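Local atomic coordinates of 33-36 kDa outer membrane protein (Acinetobacter baumannii, PDB entry 6GIE), a protein that forms a beta-barrel channel in the outer membrane and probably lets small solutes pass across it. Residues 31-36 against 286-291; 205-210 against 227-232; 255-260 against 269-274. All coordinates share one frame; numbering follows the deposited sequence.

Contact 1: 31-36 against 286-291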
loop_
_atom_site.group_PDB
_atom_site.type_symbol
_atom_site.label_atom_id
_atom_site.label_comp_id
_atom_site.label_asym_id
_atom_site.label_seq_id
_atom_site.Cartn_x
_atom_site.Cartn_y
_atom_site.Cartn_z
ATOM N N SER A 31 -10.425 10.399 1.481
ATOM C CA SER A 31 -11.754 10.517 0.946
ATOM C C SER A 31 -11.703 10.398 -0.558
ATOM O O SER A 31 -10.720 10.880 -1.198
ATOM C CB SER A 31 -12.306 11.909 1.209
ATOM O OG SER A 31 -12.819 12.006 2.493
ATOM N N GLU A 32 -12.763 9.822 -1.133
ATOM C CA GLU A 32 -12.818 9.610 -2.554
ATOM C C GLU A 32 -14.214 9.707 -3.086
ATOM O O GLU A 32 -15.192 9.354 -2.404
ATOM C CB GLU A 32 -12.218 8.282 -3.001
ATOM C CG GLU A 32 -10.896 7.884 -2.358
ATOM C CD GLU A 32 -10.724 6.369 -2.244
ATOM O OE1 GLU A 32 -10.600 5.704 -3.295
ATOM O OE2 GLU A 32 -10.724 5.846 -1.102
ATOM N N TYR A 33 -14.297 10.250 -4.300
ATOM C CA TYR A 33 -15.520 10.304 -5.046
ATOM C C TYR A 33 -15.366 9.526 -6.363
ATOM O O TYR A 33 -14.386 9.676 -7.111
ATOM C CB TYR A 33 -15.867 11.724 -5.347
ATOM C CG TYR A 33 -17.156 11.873 -6.116
ATOM C CD1 TYR A 33 -18.385 11.637 -5.484
ATOM C CD2 TYR A 33 -17.169 12.282 -7.464
ATOM C CE1 TYR A 33 -19.589 11.798 -6.159
ATOM C CE2 TYR A 33 -18.374 12.443 -8.148
ATOM C CZ TYR A 33 -19.587 12.204 -7.488
ATOM O OH TYR A 33 -20.815 12.349 -8.128
ATOM N N VAL A 34 -16.390 8.719 -6.628
ATOM C CA VAL A 34 -16.377 7.698 -7.657
ATOM C C VAL A 34 -17.539 8.045 -8.596
ATOM O O VAL A 34 -18.715 7.989 -8.208
ATOM C CB VAL A 34 -16.516 6.258 -7.019
ATOM C CG1 VAL A 34 -16.249 5.151 -8.042
ATOM C CG2 VAL A 34 -15.549 6.060 -5.856
ATOM N N ASP A 35 -17.221 8.445 -9.811
ATOM C CA ASP A 35 -18.257 8.834 -10.798
ATOM C C ASP A 35 -18.361 7.752 -11.898
ATOM O O ASP A 35 -17.344 7.254 -12.359
ATOM C CB ASP A 35 -17.905 10.223 -11.373
ATOM C CG ASP A 35 -18.949 10.764 -12.319
ATOM O OD1 ASP A 35 -19.993 10.102 -12.497
ATOM O OD2 ASP A 35 -18.728 11.857 -12.912
ATOM N N THR A 36 -19.576 7.387 -12.302
ATOM C CA THR A 36 -19.815 6.271 -13.263
ATOM C C THR A 36 -20.689 6.667 -14.445
ATOM O O THR A 36 -21.674 7.378 -14.286
ATOM C CB THR A 36 -20.464 5.062 -12.573
ATOM O OG1 THR A 36 -21.800 5.395 -12.188
ATOM C CG2 THR A 36 -19.706 4.693 -11.323
ATOM N N GLN A 286 -14.581 6.947 -12.963
ATOM C CA GLN A 286 -13.451 7.766 -12.466
ATOM C C GLN A 286 -13.562 7.998 -10.987
ATOM O O GLN A 286 -14.665 8.197 -10.489
ATOM C CB GLN A 286 -13.409 9.171 -13.107
ATOM C CG GLN A 286 -13.604 9.197 -14.595
ATOM C CD GLN A 286 -13.230 10.530 -15.233
ATOM O OE1 GLN A 286 -12.762 11.448 -14.558
ATOM N NE2 GLN A 286 -13.416 10.628 -16.549
ATOM N N THR A 287 -12.415 8.084 -10.342
ATOM C CA THR A 287 -12.260 8.258 -8.915
ATOM C C THR A 287 -11.231 9.353 -8.665
ATOM O O THR A 287 -10.080 9.249 -9.102
ATOM C CB THR A 287 -11.760 6.952 -8.266
ATOM O OG1 THR A 287 -12.726 5.930 -8.511
ATOM C CG2 THR A 287 -11.590 7.081 -6.738
ATOM N N ILE A 288 -11.673 10.439 -8.028
ATOM C CA ILE A 288 -10.795 11.483 -7.563
ATOM C C ILE A 288 -10.679 11.302 -6.038
ATOM O O ILE A 288 -11.637 10.966 -5.363
ATOM C CB ILE A 288 -11.284 12.860 -8.063
ATOM C CG1 ILE A 288 -10.503 13.990 -7.412
ATOM C CG2 ILE A 288 -12.765 13.075 -7.766
ATOM C CD1 ILE A 288 -9.078 14.067 -7.869
ATOM N N GLY A 289 -9.490 11.532 -5.502
ATOM C CA GLY A 289 -9.201 11.245 -4.127
ATOM C C GLY A 289 -8.136 12.145 -3.549
ATOM O O GLY A 289 -7.235 12.565 -4.251
ATOM N N LEU A 290 -8.316 12.499 -2.280
ATOM C CA LEU A 290 -7.362 13.198 -1.499
ATOM C C LEU A 290 -7.079 12.406 -0.230
ATOM O O LEU A 290 -7.974 11.804 0.354
ATOM C CB LEU A 290 -7.939 14.539 -1.066
ATOM C CG LEU A 290 -8.188 15.575 -2.176
ATOM C CD1 LEU A 290 -8.557 16.909 -1.540
ATOM C CD2 LEU A 290 -7.014 15.788 -3.084
ATOM N N ASN A 291 -5.849 12.503 0.224
ATOM C CA ASN A 291 -5.450 11.841 1.395
ATOM C C ASN A 291 -4.431 12.652 2.228
ATOM O O ASN A 291 -3.833 13.645 1.775
ATOM C CB ASN A 291 -4.947 10.434 1.035
ATOM C CG ASN A 291 -3.758 10.472 0.151
ATOM O OD1 ASN A 291 -2.672 10.863 0.589
ATOM N ND2 ASN A 291 -3.949 10.133 -1.132
#
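S31 to D35 pair with Q286 to L290 as antiparallel strands, their axes 4.7 Å apart at closest approach and 164° between their directions. Three hydrogen-bonded pairs, S31 with L290, Y33 with I288 and D35 with Q286, each make two backbone bonds. The shortest runs from D35 N to Q286 O, at 2.7 Å. A CA-H...O contact joins T287 CA to Y33 O at 3.1 Å.

On one face V34 and T287 lie side by side and point the same way. V34 CG1 rests 3.6 Å from T287 OG1. The methyl T287 CG2 lies 3.8 Å from E32 OE1. E32 passes the bare CA of G289, where its CG comes within 4.2 Å.

On the other face Y33 and I288 touch lightly, CB to CG2 at 4.2 Å. I288 CG2 lies at the edge of the Y33 ring, near its plane. With CG anti to the backbone N (chi1 -179°), that ring leads away from strand 286-291.

On its other edge strand 22-35 pairs with 43-52: E32 makes backbone bonds with T44, and V34 with N42 just before that strand. Strand 285-295 pairs in turn with 266-276. The contact thus joins the first and last strands and closes the barrel.

Contact 2: 205-210 against 227-232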
loop_
_atom_site.group_PDB
_atom_site.type_symbol
_atom_site.label_atom_id
_atom_site.label_comp_id
_atom_site.label_asym_id
_atom_site.label_seq_id
_atom_site.Cartn_x
_atom_site.Cartn_y
_atom_site.Cartn_z
ATOM N N ASN A 205 19.285 12.709 -4.536
ATOM C CA ASN A 205 18.231 12.627 -3.531
ATOM C C ASN A 205 16.933 12.068 -4.128
ATOM O O ASN A 205 15.873 12.261 -3.565
ATOM C CB ASN A 205 17.975 14.033 -2.925
ATOM C CG ASN A 205 18.923 14.351 -1.797
ATOM O OD1 ASN A 205 19.595 15.379 -1.793
ATOM N ND2 ASN A 205 19.002 13.449 -0.839
ATOM N N MET A 206 16.999 11.429 -5.291
ATOM C CA MET A 206 15.802 10.855 -5.888
ATOM C C MET A 206 15.745 9.368 -5.551
ATOM O O MET A 206 16.731 8.771 -5.087
ATOM C CB MET A 206 15.790 11.114 -7.395
ATOM C CG MET A 206 15.981 12.619 -7.751
ATOM S SD MET A 206 16.177 12.806 -9.533
ATOM C CE MET A 206 14.490 13.130 -9.891
ATOM N N ALA A 207 14.621 8.765 -5.815
ATOM C CA ALA A 207 14.473 7.374 -5.600
ATOM C C ALA A 207 13.291 6.899 -6.411
ATOM O O ALA A 207 12.492 7.683 -6.928
ATOM C CB ALA A 207 14.254 7.055 -4.088
ATOM N N ILE A 208 13.156 5.578 -6.411
ATOM C CA ILE A 208 12.107 4.928 -7.147
ATOM C C ILE A 208 11.544 3.751 -6.401
ATOM O O ILE A 208 12.279 3.051 -5.709
ATOM C CB ILE A 208 12.693 4.526 -8.477
ATOM C CG1 ILE A 208 11.579 4.092 -9.432
ATOM C CG2 ILE A 208 13.735 3.428 -8.294
ATOM C CD1 ILE A 208 12.043 4.158 -10.909
ATOM N N GLY A 209 10.243 3.536 -6.524
ATOM C CA GLY A 209 9.587 2.381 -5.914
ATOM C C GLY A 209 8.670 1.661 -6.868
ATOM O O GLY A 209 7.946 2.294 -7.668
ATOM N N PHE A 210 8.693 0.327 -6.797
ATOM C CA PHE A 210 7.865 -0.483 -7.662
ATOM C C PHE A 210 7.192 -1.482 -6.792
ATOM O O PHE A 210 7.847 -2.050 -5.833
ATOM C CB PHE A 210 8.673 -1.300 -8.729
ATOM C CG PHE A 210 9.567 -0.490 -9.609
ATOM C CD1 PHE A 210 9.058 0.309 -10.637
ATOM C CD2 PHE A 210 10.961 -0.585 -9.484
ATOM C CE1 PHE A 210 9.925 1.017 -11.493
ATOM C CE2 PHE A 210 11.818 0.091 -10.323
ATOM C CZ PHE A 210 11.297 0.919 -11.307
ATOM N N ASP A 227 6.463 4.490 -8.325
ATOM C CA ASP A 227 6.534 5.809 -7.673
ATOM C C ASP A 227 7.865 6.431 -7.955
ATOM O O ASP A 227 8.885 5.792 -7.760
ATOM C CB ASP A 227 6.331 5.671 -6.161
ATOM C CG ASP A 227 4.863 5.431 -5.788
ATOM O OD1 ASP A 227 3.947 6.121 -6.313
ATOM O OD2 ASP A 227 4.607 4.549 -4.943
ATOM N N LEU A 228 7.868 7.667 -8.435
ATOM C CA LEU A 228 9.104 8.413 -8.649
ATOM C C LEU A 228 9.222 9.443 -7.503
ATOM O O LEU A 228 8.502 10.455 -7.473
ATOM C CB LEU A 228 9.084 9.144 -9.997
ATOM C CG LEU A 228 8.467 8.349 -11.149
ATOM C CD1 LEU A 228 8.491 9.049 -12.498
ATOM C CD2 LEU A 228 9.260 7.072 -11.278
ATOM N N PHE A 229 10.233 9.224 -6.672
ATOM C CA PHE A 229 10.577 10.086 -5.564
ATOM C C PHE A 229 11.455 11.177 -6.061
ATOM O O PHE A 229 12.664 11.052 -6.051
ATOM C CB PHE A 229 11.167 9.268 -4.427
ATOM C CG PHE A 229 10.181 8.315 -3.901
ATOM C CD1 PHE A 229 9.168 8.770 -3.052
ATOM C CD2 PHE A 229 10.183 6.996 -4.299
ATOM C CE1 PHE A 229 8.184 7.905 -2.622
ATOM C CE2 PHE A 229 9.215 6.107 -3.852
ATOM C CZ PHE A 229 8.195 6.561 -3.011
ATOM N N VAL A 230 10.832 12.207 -6.627
ATOM C CA VAL A 230 11.643 13.198 -7.296
ATOM C C VAL A 230 12.449 14.003 -6.283
ATOM O O VAL A 230 13.478 14.554 -6.634
ATOM C CB VAL A 230 10.864 14.126 -8.260
ATOM C CG1 VAL A 230 10.163 13.322 -9.360
ATOM C CG2 VAL A 230 9.908 15.016 -7.509
ATOM N N THR A 231 11.969 14.069 -5.039
ATOM C CA THR A 231 12.818 14.372 -3.905
ATOM C C THR A 231 12.363 13.396 -2.844
ATOM O O THR A 231 11.350 12.738 -3.052
ATOM C CB THR A 231 12.561 15.783 -3.336
ATOM O OG1 THR A 231 11.335 15.784 -2.560
ATOM C CG2 THR A 231 12.524 16.831 -4.431
ATOM N N PRO A 232 13.004 13.383 -1.684
ATOM C CA PRO A 232 12.614 12.488 -0.590
ATOM C C PRO A 232 11.178 12.760 -0.040
ATOM O O PRO A 232 10.515 11.864 0.588
ATOM C CB PRO A 232 13.694 12.775 0.508
ATOM C CG PRO A 232 14.850 13.325 -0.258
ATOM C CD PRO A 232 14.190 14.178 -1.316
#
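A207 and F229 form a hydrogen-bonded pair. F229 N donates to A207 O at 2.7 Å. In return A207 N donates to F229 O at 3.0 Å. G209 and D227 make the second hydrogen-bonded pair, with D227 N to G209 O at 2.7 Å.

The F229 side chain runs back along strand 207-210. Its CB lies 3.2 Å from A207 O and also packs on A207 CB. Its CG stands anti to the carbonyl carbon (chi1 -63°), which carries the ring along the A207-I208 peptide, edge on, to G209. There CE2 of F229 comes within 3.8 Å of G209 N. The glycine has no side chain to bar the ring.

On the other face I208 and L228 lie side by side, with I208 CD1 to L228 CD2 at 4.0 Å. A bound detergent also touches L228. Further along, M206 CG lies 3.4 Å from V230 O, and the bend at chi3 brings CE back beside V230. P232 CD packs against N205 O at 3.4 Å.

F229 is the centre of an inverse gamma turn, and the chain turns a corner at V230. V230 and T231 then face L234 as a classic beta bulge, and T231 OG1 is bonded by K233 N. P62 packs on both A207 and F229, and E65 also touches F229. Strands 190-200 and 234-242 flank the hairpin.

The chemistry is two-sided. Detergent at L228 and the apolar I208 beside it suggest that this face looks to lipid. The A207 and F229 face, which also carries D227, is consistent with the barrel interior. The bonds across the contact serve the backbone of A207, G209, D227 and F229, while I208 and L228 bond outward, to G199 and V236.

Contact 3: 255-260 against 269-274. With C8E ((hydroxyethyloxy)tri(ethyloxy)octane), chain C; C8E ((hydroxyethyloxy)tri(ethyloxy)octane), chain D.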
loop_
_atom_site.group_PDB
_atom_site.type_symbol
_atom_site.label_atom_id
_atom_site.label_comp_id
_atom_site.label_asym_id
_atom_site.label_seq_id
_atom_site.Cartn_x
_atom_site.Cartn_y
_atom_site.Cartn_z
ATOM N N GLY A 255 -4.231 4.675 -12.850
ATOM C CA GLY A 255 -4.232 5.798 -11.995
ATOM C C GLY A 255 -2.950 6.596 -11.939
ATOM O O GLY A 255 -1.879 6.116 -12.290
ATOM N N GLY A 256 -3.085 7.842 -11.491
ATOM C CA GLY A 256 -1.941 8.610 -11.114
ATOM C C GLY A 256 -2.107 9.057 -9.711
ATOM O O GLY A 256 -3.211 9.215 -9.255
ATOM N N HIS A 257 -0.998 9.293 -9.050
ATOM C CA HIS A 257 -0.970 9.492 -7.620
ATOM C C HIS A 257 0.131 10.462 -7.293
ATOM O O HIS A 257 1.205 10.371 -7.849
ATOM C CB HIS A 257 -0.637 8.177 -6.900
ATOM C CG HIS A 257 -1.524 7.070 -7.316
ATOM N ND1 HIS A 257 -1.174 6.194 -8.317
ATOM C CD2 HIS A 257 -2.821 6.806 -7.011
ATOM C CE1 HIS A 257 -2.187 5.371 -8.536
ATOM N NE2 HIS A 257 -3.201 5.727 -7.764
ATOM N N THR A 258 -0.091 11.260 -6.276
ATOM C CA THR A 258 0.852 12.251 -5.903
ATOM C C THR A 258 0.903 12.248 -4.400
ATOM O O THR A 258 -0.153 12.031 -3.751
ATOM C CB THR A 258 0.301 13.586 -6.449
ATOM O OG1 THR A 258 1.319 14.374 -7.055
ATOM C CG2 THR A 258 -0.428 14.305 -5.511
ATOM N N GLN A 259 2.095 12.494 -3.839
ATOM C CA GLN A 259 2.171 12.692 -2.448
ATOM C C GLN A 259 3.297 13.612 -2.030
ATOM O O GLN A 259 4.402 13.554 -2.610
ATOM C CB GLN A 259 2.239 11.327 -1.709
ATOM C CG GLN A 259 2.348 11.455 -0.185
ATOM C CD GLN A 259 2.347 10.130 0.560
ATOM O OE1 GLN A 259 1.681 9.996 1.595
ATOM N NE2 GLN A 259 3.118 9.156 0.069
ATOM N N TYR A 260 3.015 14.491 -1.051
ATOM C CA TYR A 260 4.043 15.438 -0.613
ATOM C C TYR A 260 4.090 15.565 0.883
ATOM O O TYR A 260 3.075 15.847 1.503
ATOM C CB TYR A 260 3.847 16.856 -1.211
ATOM C CG TYR A 260 4.899 17.884 -0.710
ATOM C CD1 TYR A 260 6.248 17.732 -1.007
ATOM C CD2 TYR A 260 4.543 18.958 0.064
ATOM C CE1 TYR A 260 7.215 18.620 -0.535
ATOM C CE2 TYR A 260 5.484 19.880 0.529
ATOM C CZ TYR A 260 6.826 19.711 0.230
ATOM O OH TYR A 260 7.783 20.608 0.677
ATOM N N GLY A 269 -1.893 14.165 -0.161
ATOM C CA GLY A 269 -1.857 13.512 -1.418
ATOM C C GLY A 269 -3.139 13.453 -2.168
ATOM O O GLY A 269 -4.216 13.738 -1.652
ATOM N N ALA A 270 -2.990 13.009 -3.422
ATOM C CA ALA A 270 -4.068 13.018 -4.357
ATOM C C ALA A 270 -4.033 11.815 -5.247
ATOM O O ALA A 270 -2.947 11.345 -5.617
ATOM C CB ALA A 270 -4.016 14.343 -5.191
ATOM N N ASP A 271 -5.208 11.359 -5.671
ATOM C CA ASP A 271 -5.275 10.151 -6.532
ATOM C C ASP A 271 -6.343 10.352 -7.589
ATOM O O ASP A 271 -7.452 10.871 -7.306
ATOM C CB ASP A 271 -5.643 8.884 -5.712
ATOM C CG ASP A 271 -4.786 8.701 -4.475
ATOM O OD1 ASP A 271 -3.557 8.436 -4.626
ATOM O OD2 ASP A 271 -5.335 8.860 -3.340
ATOM N N PHE A 272 -6.029 9.952 -8.811
ATOM C CA PHE A 272 -6.990 10.004 -9.871
ATOM C C PHE A 272 -6.965 8.640 -10.526
ATOM O O PHE A 272 -5.906 8.210 -11.004
ATOM C CB PHE A 272 -6.634 11.106 -10.879
ATOM C CG PHE A 272 -7.476 11.067 -12.124
ATOM C CD1 PHE A 272 -8.849 10.889 -12.043
ATOM C CD2 PHE A 272 -6.936 11.284 -13.350
ATOM C CE1 PHE A 272 -9.659 10.856 -13.164
ATOM C CE2 PHE A 272 -7.753 11.290 -14.502
ATOM C CZ PHE A 272 -9.113 11.043 -14.403
ATOM N N VAL A 273 -8.126 7.993 -10.629
ATOM C CA VAL A 273 -8.197 6.566 -11.023
ATOM C C VAL A 273 -9.321 6.363 -11.984
ATOM O O VAL A 273 -10.442 6.797 -11.740
ATOM C CB VAL A 273 -8.338 5.645 -9.807
ATOM C CG1 VAL A 273 -8.424 4.165 -10.198
ATOM C CG2 VAL A 273 -7.116 5.794 -8.900
ATOM N N LYS A 274 -9.025 5.793 -13.130
ATOM C CA LYS A 274 -10.041 5.559 -14.109
ATOM C C LYS A 274 -10.228 4.086 -14.234
ATOM O O LYS A 274 -9.258 3.346 -14.065
ATOM C CB LYS A 274 -9.576 6.042 -15.470
ATOM C CG LYS A 274 -9.453 7.539 -15.580
ATOM C CD LYS A 274 -9.286 8.056 -17.008
ATOM C CE LYS A 274 -10.565 7.955 -17.812
ATOM N NZ LYS A 274 -10.521 8.660 -19.114
HETATM C C6 C8E C . 2.322 17.818 -5.222
HETATM C C7 C8E C . 1.026 17.079 -5.061
HETATM C C8 C8E C . 0.754 16.710 -3.619
HETATM O O9 C8E C . -0.505 17.276 -3.191
HETATM C C10 C8E C . -1.691 16.682 -3.706
HETATM C C11 C8E C . -2.946 17.428 -3.271
HETATM O O12 C8E C . -3.564 18.279 -4.257
HETATM C C13 C8E C . -3.331 18.010 -5.611
HETATM C C14 C8E C . -4.489 18.376 -6.512
HETATM O O15 C8E C . -4.348 17.372 -7.515
HETATM C C16 C8E C . -5.339 17.238 -8.487
HETATM C C17 C8E C . -5.395 15.764 -8.842
HETATM O O18 C8E C . -4.123 15.136 -8.740
HETATM C C19 C8E C . -4.263 13.716 -8.900
HETATM C C20 C8E C . -2.900 13.035 -8.798
HETATM O O21 C8E C . -2.361 12.781 -10.103
HETATM O O12 C8E D . -7.683 7.509 -21.035
HETATM C C13 C8E D . -7.348 8.850 -20.676
HETATM C C14 C8E D . -6.187 8.848 -19.690
HETATM O O15 C8E D . -6.697 8.994 -18.365
HETATM C C16 C8E D . -5.810 9.604 -17.422
HETATM C C17 C8E D . -5.246 8.498 -16.548
HETATM O O18 C8E D . -4.341 8.998 -15.568
HETATM C C19 C8E D . -3.665 7.960 -14.877
HETATM C C20 C8E D . -2.471 7.433 -15.655
HETATM O O21 C8E D . -1.303 8.169 -15.268
HETATM O O HOH W 1 -1.442 9.729 -3.483
#
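T258 and A270 make one hydrogen-bonded pair, and G256 and F272 the other, each with two backbone bonds. The straightest is F272 N to G256 O, 2.9 Å with 171° at the hydrogen. Outward, G255, H257 and Q259 make backbone bonds with S239, G237 and S235 of strand 234-242, and G269 with N291. Water 1 lies 2.7 Å from both T258 O and D271 OD1 and can donate to each. Other acceptors compete, so the bridge is probable, not certain. D271 OD2 has a weak bond from N291 ND2, and Q259 OE1 accepts one from K293 NZ.

H257 and D271 meet on the face that also carries Q259. D271 OD1 approaches the imidazole edge near its plane, 3.0 Å from H257 CD2, with ring and carboxylate planes 56° apart. H257 NE2 stays 4.2 Å from OD1, not in contact. The carboxylate would probably still favour a protonated imidazole.

T258 CG2 packs on A270 CB at 3.6 Å on the opposite face. Detergent chain C lies over both, its C7 3.2 Å from T258 CG2. Chain D runs past F272 and K274.

Polar residues on one face and detergent-covered ones on the other are typical of a transmembrane beta hairpin in a porin barrel.

How the contacts relate
All three contacts belong to the wall of one antiparallel barrel. Contact 1 joins its two ends, and contacts 2 and 3 are hairpins that follow one another along the chain between them. Contacts 1 and 3 touch, with centres 10 Å apart. T287 N meets V273 O at 2.7 Å and G289 O meets D271 N at 2.8 Å, both probable hydrogen bonds. Segments 31-36, 286-291, 269-274 and 255-260 are thus successive neighbours. Contact 2 lies farther round, its centre 15 Å from contact 3 and 25 Å from contact 1, and touches neither. Strand 234-242 separates hairpins 2 and 3. Detergent lies near I288, touches L228 and touches several residues of contact 3.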